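Local coordinates for protein terminase large subunit (Bacillus phage spp1, PDB 2WBN) that cuts the concatemeric viral genome with its metal-dependent nuclease domain, the part present here, while its ATPase domain drives DNA into empty capsids, at residues A43-F48 / Y79-L84. Sequence-based numbering, arbitrary orientation.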
loop_
_atom_site.group_PDB
_atom_site.type_symbol
_atom_site.label_atom_id
_atom_site.label_comp_id
_atom_site.label_asym_id
_atom_site.label_seq_id
_atom_site.Cartn_x
_atom_site.Cartn_y
_atom_site.Cartn_z
ATOM N N ALA A 43 17.383 -12.124 -4.437
ATOM C CA ALA A 43 16.990 -13.517 -4.635
ATOM C C ALA A 43 15.582 -13.762 -4.129
ATOM O O ALA A 43 14.807 -14.472 -4.769
ATOM C CB ALA A 43 17.975 -14.445 -3.942
ATOM N N GLU A 44 15.249 -13.165 -2.989
ATOM C CA GLU A 44 13.912 -13.270 -2.426
ATOM C C GLU A 44 12.860 -12.635 -3.326
ATOM O O GLU A 44 11.810 -13.222 -3.557
ATOM C CB GLU A 44 13.844 -12.587 -1.065
ATOM C CG GLU A 44 14.572 -13.293 0.048
ATOM C CD GLU A 44 14.398 -12.537 1.337
ATOM O OE1 GLU A 44 13.344 -12.716 1.987
ATOM O OE2 GLU A 44 15.282 -11.718 1.662
ATOM N N VAL A 45 13.139 -11.426 -3.804
ATOM C CA VAL A 45 12.233 -10.724 -4.709
ATOM C C VAL A 45 12.033 -11.578 -5.950
ATOM O O VAL A 45 10.948 -11.632 -6.496
ATOM C CB VAL A 45 12.769 -9.322 -5.100
ATOM C CG1 VAL A 45 11.935 -8.711 -6.227
ATOM C CG2 VAL A 45 12.795 -8.392 -3.873
ATOM N N ALA A 46 13.080 -12.271 -6.375
ATOM C CA ALA A 46 12.971 -13.173 -7.514
ATOM C C ALA A 46 11.943 -14.305 -7.294
ATOM O O ALA A 46 11.262 -14.680 -8.236
ATOM C CB ALA A 46 14.325 -13.733 -7.858
ATOM N N ARG A 47 11.815 -14.818 -6.063
ATOM C CA ARG A 47 10.900 -15.940 -5.752
ATOM C C ARG A 47 9.474 -15.537 -5.399
ATOM O O ARG A 47 8.554 -16.330 -5.593
ATOM C CB ARG A 47 11.403 -16.771 -4.567
ATOM C CG ARG A 47 12.799 -17.313 -4.693
ATOM C CD ARG A 47 13.108 -18.314 -3.576
ATOM N NE ARG A 47 14.341 -17.939 -2.875
ATOM C CZ ARG A 47 14.407 -17.352 -1.680
ATOM N NH1 ARG A 47 13.309 -17.093 -0.978
ATOM N NH2 ARG A 47 15.598 -17.043 -1.167
ATOM N N PHE A 48 9.288 -14.352 -4.825
ATOM C CA PHE A 48 7.960 -13.943 -4.375
ATOM C C PHE A 48 6.960 -14.097 -5.503
ATOM O O PHE A 48 7.181 -13.596 -6.612
ATOM C CB PHE A 48 7.936 -12.483 -3.908
ATOM C CG PHE A 48 8.729 -12.209 -2.648
ATOM C CD1 PHE A 48 8.891 -13.171 -1.663
ATOM C CD2 PHE A 48 9.280 -10.948 -2.437
ATOM C CE1 PHE A 48 9.620 -12.895 -0.500
ATOM C CE2 PHE A 48 10.012 -10.671 -1.277
ATOM C CZ PHE A 48 10.173 -11.650 -0.310
ATOM N N TYR A 79 5.633 -8.600 2.678
ATOM C CA TYR A 79 6.957 -8.110 2.344
ATOM C C TYR A 79 6.817 -7.016 1.296
ATOM O O TYR A 79 6.255 -7.283 0.245
ATOM C CB TYR A 79 7.780 -9.224 1.703
ATOM C CG TYR A 79 8.101 -10.414 2.558
ATOM C CD1 TYR A 79 7.206 -11.471 2.679
ATOM C CD2 TYR A 79 9.331 -10.508 3.208
ATOM C CE1 TYR A 79 7.522 -12.574 3.431
ATOM C CE2 TYR A 79 9.651 -11.613 3.962
ATOM C CZ TYR A 79 8.741 -12.632 4.074
ATOM O OH TYR A 79 9.059 -13.716 4.812
ATOM N N ALA A 80 7.330 -5.812 1.580
ATOM C CA ALA A 80 7.286 -4.695 0.629
ATOM C C ALA A 80 8.322 -4.885 -0.463
ATOM O O ALA A 80 9.512 -5.073 -0.181
ATOM C CB ALA A 80 7.478 -3.350 1.352
ATOM N N ILE A 81 7.866 -4.849 -1.716
ATOM C CA ILE A 81 8.735 -5.102 -2.867
ATOM C C ILE A 81 9.125 -3.796 -3.542
ATOM O O ILE A 81 10.301 -3.553 -3.822
ATOM C CB ILE A 81 8.047 -6.031 -3.907
ATOM C CG1 ILE A 81 7.726 -7.391 -3.276
ATOM C CG2 ILE A 81 8.933 -6.189 -5.143
ATOM C CD1 ILE A 81 7.001 -8.390 -4.213
ATOM N N ASP A 82 8.130 -2.953 -3.809
ATOM C CA ASP A 82 8.386 -1.717 -4.497
ATOM C C ASP A 82 7.272 -0.701 -4.223
ATOM O O ASP A 82 6.254 -1.023 -3.616
ATOM C CB ASP A 82 8.532 -2.001 -5.990
ATOM C CG ASP A 82 9.487 -1.053 -6.695
ATOM O OD1 ASP A 82 9.905 -0.034 -6.103
ATOM O OD2 ASP A 82 9.822 -1.331 -7.868
ATOM N N GLU A 83 7.513 0.536 -4.651
ATOM C CA GLU A 83 6.592 1.637 -4.446
ATOM C C GLU A 83 6.875 2.747 -5.466
ATOM O O GLU A 83 7.969 2.821 -6.043
ATOM C CB GLU A 83 6.751 2.202 -3.027
ATOM C CG GLU A 83 8.056 2.975 -2.844
ATOM C CD GLU A 83 8.344 3.446 -1.435
ATOM O OE1 GLU A 83 7.682 2.991 -0.482
ATOM O OE2 GLU A 83 9.262 4.291 -1.278
ATOM N N LEU A 84 5.885 3.612 -5.664
ATOM C CA LEU A 84 6.071 4.887 -6.330
ATOM C C LEU A 84 5.211 5.893 -5.588
ATOM O O LEU A 84 3.991 5.729 -5.499
ATOM C CB LEU A 84 5.663 4.830 -7.811
ATOM C CG LEU A 84 5.843 6.105 -8.642
ATOM C CD1 LEU A 84 7.329 6.476 -8.861
ATOM C CD2 LEU A 84 5.126 5.962 -9.983
#
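Phe48 meets Tyr79 and Ile81 through CD2, CE2 and CZ of its ring. Its CZ sits over one face of the Tyr79 ring, off the ring centre, and lies 3.7 Å from Tyr79 CG. The two side chains lie roughly perpendicular. Their ring planes, however, are inclined by only 34°, with centroids 4.9 Å apart, so the pair is oblique. Phe48 CE2 also touches the CB of Tyr79. Next to CE2 on the ring, Phe48 CD2 reaches Ile81 CD1 at 3.9 Å, and these two side chains run past each other in opposite directions. Ile81 has CG1 beside its backbone N (chi1 -61°). This turns the CG1-CD1 arm to Phe48 and leaves CG2 for Val45, whose CG1 lies 4.1 Å from it. Val45 thus adds a smaller apolar touch from the last turn of the helix.

The Phe48 ring folds back over that turn, with Glu44 O above its centre. The same oxygen accepts from Arg47 N and Phe48 N. Glu44 OE1 comes near Tyr79 CE2, but its OE2 is hydrogen-bonded to Thr41 N. No hydrogen bond joins the two segments; the contact is mainly apolar. On the adjoining strand 64-72, His70 stacks with Phe48 and touches Ile81.

Ile81 and Asp82 both pair with Arg68 of that strand, a classic beta bulge in strand 77-86. The contact lies near the surface, away from the metal-binding residues. It packs the short helix 42-47 and the residue after it against the central mixed sheet of an RNase H-like nuclease fold.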